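Local atomic coordinates of metallo-carboxypeptidase (Pseudomonas aeruginosa, PDB entry 4A39), a protein that probably acts as a zinc-dependent carboxypeptidase of the M14 family, removing residues from the C-terminal end of peptides. Residues D21-I25 against W51-K55; E204-L208 against L377-A381; V266-D271 against A332-V336. One frame throughout, in Å; residues are numbered along the deposited sequence.

Contact 1: D21-I25 against W51-K55; sequences DSGNI and WFHFK
S22 is gripped at two points by aromatic side chains of 51-55, each bond lying in the plane of its ring. W51 NE1 donates to S22 O at 2.9 Å, almost straight (172°) and in the carbonyl plane. H53 ND1 gives the second, to S22 OG, also at 2.9 Å, the hydroxyl sitting at the ring edge. With CG anti to the backbone N (chi1 166°), the W51 indole swings in so that NE1 faces S22 O.

The backbones add a reciprocal pair. N24 N bonds to H53 O at 2.9 Å, and H53 N returns to N24 O at 3.0 Å. This is a single antiparallel bridge of the hydrogen-bonded kind; end to end, the touching parts of the segments run 94° apart. Beside it, F52 CA makes a CH...O contact with N24 O.

Both segments belong to the β-sheet N-terminal domain characteristic of cytosolic carboxypeptidases, close to where it meets the catalytic domain. W51 stacks on H184, its side chain about 8 Å from that of the zinc ligand E183. The loop 21-25 reaches the same side: S22 shares a backbone hydrogen bond with F226, and N24 ND2 bonds to G228 O, while N24 OD1 is taken by R41 N.

Apolar packing fills the far end. I25 lies obliquely across F54, with I25 CG2 3.6 Å from F54 CB and I25 CD1 3.8 Å from F54 CD1, and L38 touches both side chains. A separate contact is made by the N24 methylene: N24 CB lies 4.0 Å from W51 CD1, neither over the face nor at the edge of the indole.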
ATOM      1  N   ASP A  21       1.755   7.153 -16.099  1.00  5.96           N
ATOM      2  CA  ASP A  21       1.873   6.130 -15.060  1.00  7.27           C
ATOM      3  C   ASP A  21       0.857   6.321 -13.929  1.00  7.26           C
ATOM      4  O   ASP A  21       0.858   7.351 -13.257  1.00 10.74           O
ATOM      5  CB  ASP A  21       3.294   6.164 -14.490  1.00  6.90           C
ATOM      6  CG  ASP A  21       3.580   5.012 -13.545  1.00 10.18           C
ATOM      7  OD1 ASP A  21       2.694   4.662 -12.739  1.00 10.61           O
ATOM      8  OD2 ASP A  21       4.705   4.469 -13.599  1.00  8.92           O
ATOM      9  N   SER A  22       0.006   5.312 -13.733  1.00  6.06           N
ATOM     10  CA  SER A  22      -1.041   5.287 -12.700  1.00  6.84           C
ATOM     11  C   SER A  22      -2.188   6.256 -12.945  1.00  5.84           C
ATOM     12  O   SER A  22      -3.026   6.480 -12.068  1.00  4.24           O
ATOM     13  CB  SER A  22      -0.454   5.532 -11.298  1.00  6.88           C
ATOM     14  OG  SER A  22      -0.178   6.900 -11.053  1.00  9.45           O
ATOM     15  N   GLY A  23      -2.234   6.830 -14.140  1.00  4.23           N
ATOM     16  CA  GLY A  23      -3.312   7.747 -14.451  1.00  3.48           C
ATOM     17  C   GLY A  23      -4.655   7.039 -14.537  1.00  4.55           C
ATOM     18  O   GLY A  23      -4.740   5.892 -14.978  1.00  5.19           O
ATOM     19  N   ASN A  24      -5.705   7.717 -14.091  1.00  3.80           N
ATOM     20  CA  ASN A  24      -7.054   7.163 -14.158  1.00  4.68           C
ATOM     21  C   ASN A  24      -8.129   8.238 -14.089  1.00  5.08           C
ATOM     22  O   ASN A  24      -8.321   8.884 -13.052  1.00  5.61           O
ATOM     23  CB  ASN A  24      -7.308   6.150 -13.034  1.00  5.46           C
ATOM     24  CG  ASN A  24      -8.698   5.524 -13.118  1.00  4.73           C
ATOM     25  OD1 ASN A  24      -9.680   6.210 -13.410  1.00  5.62           O
ATOM     26  ND2 ASN A  24      -8.788   4.226 -12.851  1.00  6.23           N
ATOM     27  N   ILE A  25      -8.822   8.425 -15.207  1.00  6.20           N
ATOM     28  CA  ILE A  25      -9.924   9.375 -15.290  1.00  5.99           C
ATOM     29  C   ILE A  25     -10.493   9.392 -16.703  1.00  5.26           C
ATOM     30  O   ILE A  25      -9.792   9.087 -17.671  1.00  5.68           O
ATOM     31  CB  ILE A  25      -9.486  10.821 -14.922  1.00  5.24           C
ATOM     32  CG1 ILE A  25     -10.677  11.597 -14.349  1.00  5.63           C
ATOM     33  CG2 ILE A  25      -8.980  11.561 -16.151  1.00  6.90           C
ATOM     34  CD1 ILE A  25     -11.108  11.117 -12.985  1.00  4.89           C
ATOM     35  N   TRP A  51      -9.649   4.392  -7.220  1.00  4.60           N
ATOM     36  CA  TRP A  51      -8.439   5.175  -7.450  1.00  4.58           C
ATOM     37  C   TRP A  51      -8.586   6.065  -8.681  1.00  5.20           C
ATOM     38  O   TRP A  51      -9.122   5.643  -9.703  1.00  6.83           O
ATOM     39  CB  TRP A  51      -7.224   4.241  -7.629  1.00  4.76           C
ATOM     40  CG  TRP A  51      -6.007   4.923  -8.205  1.00  5.14           C
ATOM     41  CD1 TRP A  51      -5.687   5.053  -9.530  1.00  3.29           C
ATOM     42  CD2 TRP A  51      -4.988   5.624  -7.477  1.00  4.59           C
ATOM     43  NE1 TRP A  51      -4.537   5.794  -9.669  1.00  3.53           N
ATOM     44  CE2 TRP A  51      -4.088   6.159  -8.425  1.00  4.35           C
ATOM     45  CE3 TRP A  51      -4.752   5.857  -6.114  1.00  5.30           C
ATOM     46  CZ2 TRP A  51      -2.967   6.914  -8.055  1.00  2.58           C
ATOM     47  CZ3 TRP A  51      -3.637   6.610  -5.744  1.00  3.89           C
ATOM     48  CH2 TRP A  51      -2.759   7.128  -6.714  1.00  4.94           C
ATOM     49  N   PHE A  52      -8.136   7.310  -8.561  1.00  5.45           N
ATOM     50  CA  PHE A  52      -8.173   8.259  -9.668  1.00  4.71           C
ATOM     51  C   PHE A  52      -6.879   9.057  -9.610  1.00  4.15           C
ATOM     52  O   PHE A  52      -6.264   9.174  -8.552  1.00  4.46           O
ATOM     53  CB  PHE A  52      -9.397   9.190  -9.565  1.00  5.96           C
ATOM     54  CG  PHE A  52      -9.422  10.049  -8.327  1.00  5.24           C
ATOM     55  CD1 PHE A  52      -8.770  11.278  -8.296  1.00  4.67           C
ATOM     56  CD2 PHE A  52     -10.122   9.633  -7.199  1.00  6.11           C
ATOM     57  CE1 PHE A  52      -8.816  12.084  -7.156  1.00  6.42           C
ATOM     58  CE2 PHE A  52     -10.177  10.425  -6.054  1.00  5.48           C
ATOM     59  CZ  PHE A  52      -9.520  11.657  -6.032  1.00  5.24           C
ATOM     60  N   HIS A  53      -6.461   9.581 -10.756  1.00  4.08           N
ATOM     61  CA  HIS A  53      -5.232  10.360 -10.851  1.00  3.83           C
ATOM     62  C   HIS A  53      -5.245  11.057 -12.206  1.00  3.98           C
ATOM     63  O   HIS A  53      -5.232  10.405 -13.247  1.00  3.92           O
ATOM     64  CB  HIS A  53      -4.019   9.421 -10.740  1.00  5.06           C
ATOM     65  CG  HIS A  53      -2.694  10.119 -10.770  1.00  6.57           C
ATOM     66  ND1 HIS A  53      -1.500   9.434 -10.840  1.00  5.79           N
ATOM     67  CD2 HIS A  53      -2.370  11.435 -10.738  1.00  6.85           C
ATOM     68  CE1 HIS A  53      -0.498  10.295 -10.852  1.00  8.22           C
ATOM     69  NE2 HIS A  53      -0.999  11.516 -10.790  1.00  6.42           N
ATOM     70  N   PHE A  54      -5.281  12.385 -12.195  1.00  3.96           N
ATOM     71  CA  PHE A  54      -5.299  13.140 -13.439  1.00  4.00           C
ATOM     72  C   PHE A  54      -4.605  14.484 -13.323  1.00  5.59           C
ATOM     73  O   PHE A  54      -4.366  14.986 -12.222  1.00  6.85           O
ATOM     74  CB  PHE A  54      -6.739  13.357 -13.936  1.00  5.15           C
ATOM     75  CG  PHE A  54      -7.621  14.099 -12.967  1.00  6.22           C
ATOM     76  CD1 PHE A  54      -8.319  13.415 -11.976  1.00  4.08           C
ATOM     77  CD2 PHE A  54      -7.763  15.486 -13.053  1.00  5.36           C
ATOM     78  CE1 PHE A  54      -9.149  14.099 -11.084  1.00  6.81           C
ATOM     79  CE2 PHE A  54      -8.590  16.179 -12.165  1.00  4.45           C
ATOM     80  CZ  PHE A  54      -9.284  15.482 -11.179  1.00  5.28           C
ATOM     81  N   LYS A  55      -4.277  15.061 -14.474  1.00  6.40           N
ATOM     82  CA  LYS A  55      -3.614  16.357 -14.522  1.00  6.93           C
ATOM     83  C   LYS A  55      -4.503  17.377 -15.225  1.00  7.08           C
ATOM     84  O   LYS A  55      -5.195  17.053 -16.192  1.00  6.61           O
ATOM     85  CB  LYS A  55      -2.281  16.257 -15.275  1.00  7.59           C
ATOM     86  CG  LYS A  55      -1.228  15.397 -14.596  1.00 11.87           C
ATOM     87  CD  LYS A  55       0.105  15.503 -15.327  1.00 15.34           C
ATOM     88  CE  LYS A  55       1.139  14.557 -14.745  1.00 16.38           C
ATOM     89  NZ  LYS A  55       2.446  14.658 -15.458  1.00 17.78           N
TER

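Contact 2: E204-L208 against L377-A381; sequences EMQRL and LSTLA
The carboxylate of E204 is the flat group that meets the other helix, and it does so through one oxygen. S378 OG donates at 2.7 Å to E204 OE1, which accepts on its syn lone pair, the side of OE2. R196 of helix 185-196 reaches the same two residues, with NH2 in a salt bridge to E204 OE1 and NH1 hydrogen-bonded to S378 OG, so the hydroxyl and the carboxylate share one guanidinium group. That shared partner should help fix the rotation of the E204 side chain, whose chain runs out extended beyond CG.

Next to this polar pair, the axes of segments 204-208 and 377-381 approach to 9.1 Å, with 50° between their N-to-C directions. A381, with only a methyl, probably helps the close approach: A381 CB lies 3.6 Å from the backbone oxygen E204 O, and 4.1 Å from L208 CB.

M205 and L208 carry the apolar part. M205 is bent at chi2 (-55°) and again at chi3, which folds its methyl in toward 377-381, crossing L377 at about a right angle. There M205 CE stands 3.4 Å from L377 O and 3.7 Å from L377 CB. L208 holds CG anti to its backbone N (chi1 175°) and sends both methyls across: L208 CD1 comes to 3.7 Å from L380 O, and CD2 to 4.1 Å from L380 CB.

L377 also touches L193 of helix 185-196, and L380 touches F303 of helix 294-308, tying this pair into a larger cluster of helices. Far from the zinc site, this is plain helix-helix packing, joining helix 203-211 to the C-terminal helix 366-383 in the helical layer beside the central mixed sheet of the α/β carboxypeptidase domain.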
ATOM      1  N   GLU A 204      19.604  -0.600  16.569  1.00 15.15           N
ATOM      2  CA  GLU A 204      18.440  -1.485  16.515  1.00 14.42           C
ATOM      3  C   GLU A 204      18.498  -2.434  15.326  1.00 13.42           C
ATOM      4  O   GLU A 204      18.118  -3.597  15.434  1.00 12.49           O
ATOM      5  CB  GLU A 204      17.140  -0.686  16.436  1.00 13.59           C
ATOM      6  CG  GLU A 204      16.857   0.192  17.643  1.00 16.15           C
ATOM      7  CD  GLU A 204      15.422   0.676  17.665  1.00 17.76           C
ATOM      8  OE1 GLU A 204      14.921   1.089  16.599  1.00 15.74           O
ATOM      9  OE2 GLU A 204      14.798   0.645  18.747  1.00 19.31           O
ATOM     10  N   MET A 205      18.961  -1.933  14.183  1.00 12.86           N
ATOM     11  CA  MET A 205      19.052  -2.756  12.981  1.00 12.97           C
ATOM     12  C   MET A 205      20.235  -3.719  13.043  1.00 13.37           C
ATOM     13  O   MET A 205      20.227  -4.769  12.409  1.00 13.94           O
ATOM     14  CB  MET A 205      19.149  -1.876  11.734  1.00 13.03           C
ATOM     15  CG  MET A 205      17.857  -1.136  11.389  1.00 12.88           C
ATOM     16  SD  MET A 205      16.420  -2.225  11.217  1.00 16.19           S
ATOM     17  CE  MET A 205      15.670  -2.076  12.840  1.00 17.36           C
ATOM     18  N   GLN A 206      21.251  -3.359  13.818  1.00 15.25           N
ATOM     19  CA  GLN A 206      22.421  -4.215  13.956  1.00 15.59           C
ATOM     20  C   GLN A 206      21.969  -5.433  14.753  1.00 15.47           C
ATOM     21  O   GLN A 206      22.305  -6.571  14.418  1.00 16.38           O
ATOM     22  CB  GLN A 206      23.530  -3.452  14.692  1.00 17.71           C
ATOM     23  CG  GLN A 206      24.933  -4.027  14.543  1.00 20.68           C
ATOM     24  CD  GLN A 206      26.005  -3.072  15.043  1.00 22.50           C
ATOM     25  OE1 GLN A 206      25.699  -2.016  15.625  1.00 25.50           O
ATOM     26  NE2 GLN A 206      27.274  -3.434  14.816  1.00 24.31           N
ATOM     27  N   ARG A 207      21.180  -5.185  15.795  1.00 16.41           N
ATOM     28  CA  ARG A 207      20.668  -6.254  16.642  1.00 17.28           C
ATOM     29  C   ARG A 207      19.717  -7.141  15.850  1.00 16.84           C
ATOM     30  O   ARG A 207      19.790  -8.366  15.923  1.00 17.97           O
ATOM     31  CB  ARG A 207      19.928  -5.677  17.850  1.00 19.42           C
ATOM     32  CG  ARG A 207      20.782  -4.836  18.789  1.00 21.38           C
ATOM     33  CD  ARG A 207      19.978  -4.445  20.024  1.00 23.35           C
ATOM     34  NE  ARG A 207      20.715  -3.567  20.930  1.00 23.68           N
ATOM     35  CZ  ARG A 207      20.250  -3.149  22.105  1.00 22.88           C
ATOM     36  NH1 ARG A 207      19.048  -3.530  22.519  1.00 23.77           N
ATOM     37  NH2 ARG A 207      20.987  -2.349  22.867  1.00 22.74           N
ATOM     38  N   LEU A 208      18.825  -6.517  15.087  1.00 14.71           N
ATOM     39  CA  LEU A 208      17.857  -7.261  14.293  1.00 12.87           C
ATOM     40  C   LEU A 208      18.495  -8.120  13.206  1.00 11.28           C
ATOM     41  O   LEU A 208      18.142  -9.286  13.042  1.00 12.52           O
ATOM     42  CB  LEU A 208      16.848  -6.302  13.654  1.00 10.66           C
ATOM     43  CG  LEU A 208      15.819  -6.918  12.695  1.00 11.78           C
ATOM     44  CD1 LEU A 208      15.042  -8.020  13.400  1.00 10.29           C
ATOM     45  CD2 LEU A 208      14.875  -5.835  12.197  1.00 10.93           C
ATOM     46  N   LEU A 377      10.200  -1.525  11.692  1.00  7.82           N
ATOM     47  CA  LEU A 377      11.515  -2.141  11.819  1.00  7.98           C
ATOM     48  C   LEU A 377      11.945  -2.115  13.281  1.00  9.07           C
ATOM     49  O   LEU A 377      12.523  -3.080  13.775  1.00  8.94           O
ATOM     50  CB  LEU A 377      12.546  -1.415  10.947  1.00  8.97           C
ATOM     51  CG  LEU A 377      12.493  -1.750   9.453  1.00 10.41           C
ATOM     52  CD1 LEU A 377      13.512  -0.915   8.693  1.00  9.37           C
ATOM     53  CD2 LEU A 377      12.774  -3.232   9.260  1.00 10.45           C
ATOM     54  N   SER A 378      11.654  -1.014  13.970  1.00 10.21           N
ATOM     55  CA  SER A 378      12.001  -0.899  15.384  1.00  9.10           C
ATOM     56  C   SER A 378      11.257  -1.965  16.181  1.00  9.26           C
ATOM     57  O   SER A 378      11.815  -2.571  17.098  1.00  9.42           O
ATOM     58  CB  SER A 378      11.637   0.485  15.926  1.00  9.29           C
ATOM     59  OG  SER A 378      12.519   1.480  15.436  1.00 11.69           O
ATOM     60  N   THR A 379       9.995  -2.188  15.825  1.00  5.97           N
ATOM     61  CA  THR A 379       9.169  -3.179  16.505  1.00  6.76           C
ATOM     62  C   THR A 379       9.720  -4.588  16.295  1.00  8.10           C
ATOM     63  O   THR A 379       9.779  -5.386  17.233  1.00  8.60           O
ATOM     64  CB  THR A 379       7.706  -3.107  16.010  1.00  6.29           C
ATOM     65  OG1 THR A 379       7.166  -1.816  16.331  1.00  8.29           O
ATOM     66  CG2 THR A 379       6.853  -4.188  16.672  1.00  8.53           C
ATOM     67  N   LEU A 380      10.132  -4.891  15.069  1.00  8.19           N
ATOM     68  CA  LEU A 380      10.680  -6.210  14.772  1.00  7.97           C
ATOM     69  C   LEU A 380      11.985  -6.453  15.524  1.00  9.75           C
ATOM     70  O   LEU A 380      12.295  -7.589  15.893  1.00 10.20           O
ATOM     71  CB  LEU A 380      10.917  -6.371  13.267  1.00  9.22           C
ATOM     72  CG  LEU A 380       9.676  -6.325  12.369  1.00  9.56           C
ATOM     73  CD1 LEU A 380      10.096  -6.514  10.920  1.00  9.78           C
ATOM     74  CD2 LEU A 380       8.686  -7.406  12.785  1.00 10.81           C
ATOM     75  N   ALA A 381      12.749  -5.387  15.747  1.00  8.80           N
ATOM     76  CA  ALA A 381      14.018  -5.497  16.458  1.00  9.95           C
ATOM     77  C   ALA A 381      13.788  -5.942  17.901  1.00 11.40           C
ATOM     78  O   ALA A 381      14.568  -6.720  18.453  1.00 12.12           O
ATOM     79  CB  ALA A 381      14.748  -4.161  16.434  1.00  9.18           C
TER

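Contact 3: V266-D271 against A332-V336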
ATOM      1  N   VAL A 266       9.699 -19.031   6.108  1.00  7.92           N
ATOM      2  CA  VAL A 266       9.116 -17.786   6.600  1.00  6.89           C
ATOM      3  C   VAL A 266       8.936 -17.799   8.121  1.00  6.38           C
ATOM      4  O   VAL A 266       8.360 -18.734   8.672  1.00  7.78           O
ATOM      5  CB  VAL A 266       7.721 -17.544   5.960  1.00  6.55           C
ATOM      6  CG1 VAL A 266       7.146 -16.220   6.443  1.00  7.43           C
ATOM      7  CG2 VAL A 266       7.827 -17.562   4.437  1.00  7.44           C
ATOM      8  N   ASP A 267       9.418 -16.752   8.792  1.00  6.11           N
ATOM      9  CA  ASP A 267       9.288 -16.652  10.246  1.00  5.10           C
ATOM     10  C   ASP A 267       8.500 -15.410  10.673  1.00  6.02           C
ATOM     11  O   ASP A 267       8.255 -15.188  11.858  1.00  6.65           O
ATOM     12  CB  ASP A 267      10.674 -16.656  10.900  1.00  5.83           C
ATOM     13  CG  ASP A 267      11.462 -17.913  10.570  1.00  6.80           C
ATOM     14  OD1 ASP A 267      10.968 -19.020  10.880  1.00  8.54           O
ATOM     15  OD2 ASP A 267      12.565 -17.795   9.999  1.00  7.23           O
ATOM     16  N   LEU A 268       8.100 -14.612   9.690  1.00  6.11           N
ATOM     17  CA  LEU A 268       7.324 -13.397   9.919  1.00  7.85           C
ATOM     18  C   LEU A 268       6.805 -12.947   8.566  1.00  7.29           C
ATOM     19  O   LEU A 268       7.528 -13.021   7.570  1.00  6.30           O
ATOM     20  CB  LEU A 268       8.194 -12.280  10.500  1.00  8.88           C
ATOM     21  CG  LEU A 268       7.470 -10.929  10.575  1.00 12.25           C
ATOM     22  CD1 LEU A 268       6.656 -10.860  11.857  1.00 10.54           C
ATOM     23  CD2 LEU A 268       8.470  -9.796  10.522  1.00 15.00           C
ATOM     24  N   PHE A 269       5.562 -12.482   8.523  1.00  5.67           N
ATOM     25  CA  PHE A 269       4.993 -12.022   7.264  1.00  5.21           C
ATOM     26  C   PHE A 269       4.103 -10.803   7.439  1.00  5.45           C
ATOM     27  O   PHE A 269       3.140 -10.835   8.203  1.00  7.53           O
ATOM     28  CB  PHE A 269       4.173 -13.131   6.604  1.00  3.83           C
ATOM     29  CG  PHE A 269       3.515 -12.711   5.318  1.00  4.59           C
ATOM     30  CD1 PHE A 269       4.283 -12.379   4.202  1.00  6.84           C
ATOM     31  CD2 PHE A 269       2.131 -12.628   5.227  1.00  4.60           C
ATOM     32  CE1 PHE A 269       3.676 -11.969   3.015  1.00  5.52           C
ATOM     33  CE2 PHE A 269       1.512 -12.220   4.044  1.00  4.48           C
ATOM     34  CZ  PHE A 269       2.283 -11.891   2.937  1.00  4.35           C
ATOM     35  N   LEU A 270       4.435  -9.731   6.727  1.00  4.59           N
ATOM     36  CA  LEU A 270       3.641  -8.511   6.777  1.00  4.13           C
ATOM     37  C   LEU A 270       3.205  -8.189   5.348  1.00  4.56           C
ATOM     38  O   LEU A 270       4.043  -8.076   4.450  1.00  4.17           O
ATOM     39  CB  LEU A 270       4.464  -7.350   7.346  1.00  4.17           C
ATOM     40  CG  LEU A 270       4.995  -7.513   8.775  1.00  7.09           C
ATOM     41  CD1 LEU A 270       5.780  -6.272   9.174  1.00  9.68           C
ATOM     42  CD2 LEU A 270       3.833  -7.735   9.736  1.00  7.84           C
ATOM     43  N   ASP A 271       1.896  -8.059   5.152  1.00  2.89           N
ATOM     44  CA  ASP A 271       1.305  -7.756   3.847  1.00  3.81           C
ATOM     45  C   ASP A 271       0.801  -6.315   3.963  1.00  3.35           C
ATOM     46  O   ASP A 271      -0.148  -6.041   4.687  1.00  3.62           O
ATOM     47  CB  ASP A 271       0.164  -8.755   3.595  1.00  4.67           C
ATOM     48  CG  ASP A 271      -0.429  -8.651   2.204  1.00  3.75           C
ATOM     49  OD1 ASP A 271       0.228  -8.105   1.292  1.00  5.49           O
ATOM     50  OD2 ASP A 271      -1.563  -9.137   2.025  1.00  3.32           O
ATOM     51  N   ALA A 332      -3.389 -13.580   1.701  1.00  5.05           N
ATOM     52  CA  ALA A 332      -1.977 -13.805   1.995  1.00  5.82           C
ATOM     53  C   ALA A 332      -1.649 -13.901   3.481  1.00  6.49           C
ATOM     54  O   ALA A 332      -0.930 -14.805   3.905  1.00  5.96           O
ATOM     55  CB  ALA A 332      -1.132 -12.708   1.351  1.00  4.71           C
ATOM     56  N   CYS A 333      -2.160 -12.966   4.275  1.00  5.21           N
ATOM     57  CA  CYS A 333      -1.875 -12.979   5.707  1.00  6.93           C
ATOM     58  C   CYS A 333      -2.212 -14.324   6.330  1.00  6.48           C
ATOM     59  O   CYS A 333      -1.379 -14.951   6.982  1.00  6.32           O
ATOM     60  CB  CYS A 333      -2.665 -11.877   6.418  1.00  8.21           C
ATOM     61  SG  CYS A 333      -2.375 -11.811   8.191  1.00 11.27           S
ATOM     62  N   ASN A 334      -3.440 -14.772   6.119  1.00  6.71           N
ATOM     63  CA  ASN A 334      -3.886 -16.038   6.674  1.00  6.60           C
ATOM     64  C   ASN A 334      -3.186 -17.257   6.082  1.00  6.86           C
ATOM     65  O   ASN A 334      -2.776 -18.159   6.816  1.00  5.47           O
ATOM     66  CB  ASN A 334      -5.394 -16.141   6.504  1.00  8.07           C
ATOM     67  CG  ASN A 334      -6.126 -15.099   7.323  1.00 10.29           C
ATOM     68  OD1 ASN A 334      -6.306 -15.259   8.531  1.00 11.52           O
ATOM     69  ND2 ASN A 334      -6.526 -14.008   6.679  1.00 12.43           N
ATOM     70  N   PHE A 335      -3.039 -17.282   4.761  1.00  6.61           N
ATOM     71  CA  PHE A 335      -2.388 -18.410   4.107  1.00  6.22           C
ATOM     72  C   PHE A 335      -0.944 -18.596   4.545  1.00  6.48           C
ATOM     73  O   PHE A 335      -0.538 -19.703   4.896  1.00  6.56           O
ATOM     74  CB  PHE A 335      -2.433 -18.257   2.582  1.00  6.37           C
ATOM     75  CG  PHE A 335      -1.734 -19.368   1.847  1.00  7.83           C
ATOM     76  CD1 PHE A 335      -0.375 -19.283   1.559  1.00  8.12           C
ATOM     77  CD2 PHE A 335      -2.427 -20.519   1.482  1.00 10.24           C
ATOM     78  CE1 PHE A 335       0.288 -20.331   0.916  1.00  9.96           C
ATOM     79  CE2 PHE A 335      -1.773 -21.573   0.838  1.00 10.55           C
ATOM     80  CZ  PHE A 335      -0.413 -21.476   0.557  1.00 10.11           C
ATOM     81  N   VAL A 336      -0.163 -17.521   4.507  1.00  4.88           N
ATOM     82  CA  VAL A 336       1.243 -17.601   4.889  1.00  5.12           C
ATOM     83  C   VAL A 336       1.369 -17.907   6.374  1.00  5.02           C
ATOM     84  O   VAL A 336       2.149 -18.774   6.780  1.00  4.39           O
ATOM     85  CB  VAL A 336       1.982 -16.278   4.566  1.00  6.87           C
ATOM     86  CG1 VAL A 336       3.448 -16.376   4.971  1.00  6.58           C
ATOM     87  CG2 VAL A 336       1.875 -15.983   3.076  1.00  8.03           C
TER
HETATM   88  O   HOH W   1      -3.523 -10.464   3.497  1.00  4.07           O
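A332, at the first turn of helix 332-340, sets its methyl between F269 and D271: A332 CB is 3.8 Å from F269 CE2 and 3.7 Å from D271 OD2. C333 comes next, its CA at the edge of the F269 ring and in plane with it. Its backbone N donates to a water 3.0 Å from C333 N, and that water donates onward to D271 OD2 at 2.8 Å. D271 OD2 also bonds to H273 NE2 and D271 OD1 to Q179 NE2, so the carboxylate is held at both oxygens and is well placed to position H273, a zinc ligand.

One turn on, V336 lies over one face of the ring. Its CG2 stands 4.0 Å from the centroid of F269, 13° off the ring normal, a CH-pi contact; V336 CG1 drops to 3.7 Å from F269 CG and meets V266 CG1 at 4.0 Å.

Segment 268-271 runs nearly antiparallel to helix segment 332-336 (166°). The whole strand, 268-275, lies between strands 171-177 and 343-350 in the central sheet, with M261 of helix 252-264 touching V266, F269 and V336 alongside.

The contacts split between the two domains. Contact 1 comes first along the chain, within the N-terminal β domain, and lies across the chain's centre from the others, about 37 Å from contact 2 and about 31 Å from contact 3, centre to centre. Contacts 2 and 3 are about 19 Å apart, centre to centre, and belong to the catalytic domain; both segments of contact 3 fall in the chain between 204-208 and 377-381. They touch through L380 CD2 and L268 CD2, 3.3 Å apart, on the face of strand 268-275 away from helix 332-340. Helices therefore pack on both faces of that strand, while contacts 1 and 3 approach the zinc site from different domains.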